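Local coordinates for protein putative polysaccharide deacetylase (Bdellovibrio bacteriovorus HD100, PDB 5JP6) that probably removes acetyl groups from peptidoglycan as a zinc-binding carbohydrate esterase of family 4, acting during the predator's attack on prey bacteria, at residues Pro53-Phe57 with Leu92-Glu96. The protein carries 1 engineered substitution. Sequence-based numbering, arbitrary orientation.
Sequences PEALF and LFENE
Glu96 reaches across to Phe57 and Glu54, a worked example of how an acidic side chain can serve as a hydrophobic and a polar partner at once. Its CB lies over one face of the Phe57 ring, 3.7 Å from the centroid and 17° off the normal, a CH-pi contact. CG continues past Phe57 CD1 and comes within 3.7 Å of Pro53 O, the same carbonyl that accepts the helical bond from Phe57 N. A bend at chi2 (-51°) then turns the carboxylate along the first turn of helix 53-66. There OE2 sits 3.3 Å from Glu54 CA, while OE1 passes Phe57 CB and takes a hydrogen bond of 2.7 Å from a water that also donates to Glu54 O. The water thus joins the carboxylate to the helix backbone. Glu54's own carboxylate leads away, its OE2 5.1 Å from Glu96 OE2.

Beyond the carboxylate the contact is apolar. Pro53 sets CG over a face of the Phe93 ring, with its CB 3.8 Å from Phe93 CD1, and CG also meets Leu92 CG; Leu56 CD1 approaches the Phe93 edge. Helix 24-39 and Leu82 of helix 71-83 also pack on Phe93. The start of helix 53-66 thus packs against the lead-in and first turn of helix 94-98, in the helical N-terminal part of the chain beside the parallel-stranded NodB-type deacetylase fold, with the Glu54 side chain about 9 Å from the bound zinc ion.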
# COMPACT_ATOMS: atom_id res chain seq x y z
N PRO A 53 12.71 -5.89 -3.50
CA PRO A 53 12.49 -7.32 -3.23
C PRO A 53 11.47 -7.98 -4.16
O PRO A 53 11.67 -9.14 -4.53
CB PRO A 53 12.00 -7.32 -1.79
CG PRO A 53 12.70 -6.13 -1.19
CD PRO A 53 12.65 -5.08 -2.27
N GLU A 54 10.41 -7.28 -4.54
CA GLU A 54 9.42 -7.86 -5.45
C GLU A 54 10.10 -8.23 -6.79
O GLU A 54 9.88 -9.33 -7.34
CB GLU A 54 8.28 -6.89 -5.72
CG GLU A 54 7.10 -7.52 -6.46
CD GLU A 54 5.94 -6.57 -6.61
OE1 GLU A 54 6.13 -5.36 -6.37
OE2 GLU A 54 4.83 -7.04 -6.96
N ALA A 55 10.90 -7.31 -7.30
CA ALA A 55 11.62 -7.54 -8.57
C ALA A 55 12.64 -8.66 -8.40
O ALA A 55 12.77 -9.51 -9.30
CB ALA A 55 12.32 -6.28 -9.04
N LEU A 56 13.36 -8.66 -7.26
CA LEU A 56 14.39 -9.70 -7.01
C LEU A 56 13.74 -11.09 -7.04
O LEU A 56 14.22 -12.03 -7.70
CB LEU A 56 15.06 -9.48 -5.65
CG LEU A 56 16.01 -8.29 -5.51
CD1 LEU A 56 16.58 -8.27 -4.11
CD2 LEU A 56 17.12 -8.38 -6.56
N PHE A 57 12.62 -11.24 -6.34
CA PHE A 57 11.94 -12.55 -6.27
C PHE A 57 11.29 -12.92 -7.61
O PHE A 57 11.29 -14.10 -7.95
CB PHE A 57 10.93 -12.65 -5.12
CG PHE A 57 11.52 -13.14 -3.82
CD1 PHE A 57 12.24 -12.21 -3.06
CD2 PHE A 57 11.40 -14.43 -3.37
CE1 PHE A 57 12.80 -12.60 -1.85
CE2 PHE A 57 11.96 -14.80 -2.16
CZ PHE A 57 12.66 -13.88 -1.41
N LEU A 92 11.82 -6.16 5.37
CA LEU A 92 11.80 -5.69 3.98
C LEU A 92 11.36 -6.80 3.00
O LEU A 92 10.83 -6.50 1.94
CB LEU A 92 13.18 -5.16 3.60
CG LEU A 92 13.30 -4.43 2.28
CD1 LEU A 92 12.46 -3.16 2.23
CD2 LEU A 92 14.76 -4.09 2.03
N PHE A 93 11.65 -8.05 3.36
CA PHE A 93 11.37 -9.21 2.51
C PHE A 93 10.14 -9.99 2.94
O PHE A 93 9.84 -11.02 2.38
CB PHE A 93 12.60 -10.13 2.53
CG PHE A 93 13.79 -9.55 1.87
CD1 PHE A 93 13.98 -9.69 0.49
CD2 PHE A 93 14.75 -8.85 2.63
CE1 PHE A 93 15.08 -9.13 -0.13
CE2 PHE A 93 15.86 -8.32 2.00
CZ PHE A 93 16.01 -8.45 0.62
N GLU A 94 9.45 -9.51 3.98
CA GLU A 94 8.33 -10.26 4.55
C GLU A 94 7.27 -10.58 3.51
O GLU A 94 6.75 -11.70 3.47
CB GLU A 94 7.70 -9.49 5.70
CG GLU A 94 6.52 -10.16 6.35
CD GLU A 94 6.04 -9.48 7.60
OE1 GLU A 94 6.47 -8.36 7.90
OE2 GLU A 94 5.16 -10.13 8.27
N ASN A 95 6.89 -9.59 2.69
CA ASN A 95 5.81 -9.86 1.74
C ASN A 95 6.22 -10.94 0.76
O ASN A 95 5.42 -11.80 0.40
CB ASN A 95 5.42 -8.61 0.98
CG ASN A 95 4.61 -7.67 1.81
OD1 ASN A 95 4.54 -7.79 3.03
ND2 ASN A 95 3.94 -6.75 1.14
N GLU A 96 7.49 -10.94 0.37
CA GLU A 96 7.95 -11.96 -0.58
C GLU A 96 7.98 -13.34 0.09
O GLU A 96 7.65 -14.34 -0.53
CB GLU A 96 9.31 -11.60 -1.18
CG GLU A 96 9.28 -10.37 -2.05
CD GLU A 96 8.21 -10.41 -3.11
OE1 GLU A 96 8.13 -11.46 -3.82
OE2 GLU A 96 7.50 -9.40 -3.25
O HOH W 1 7.87 -11.06 -6.49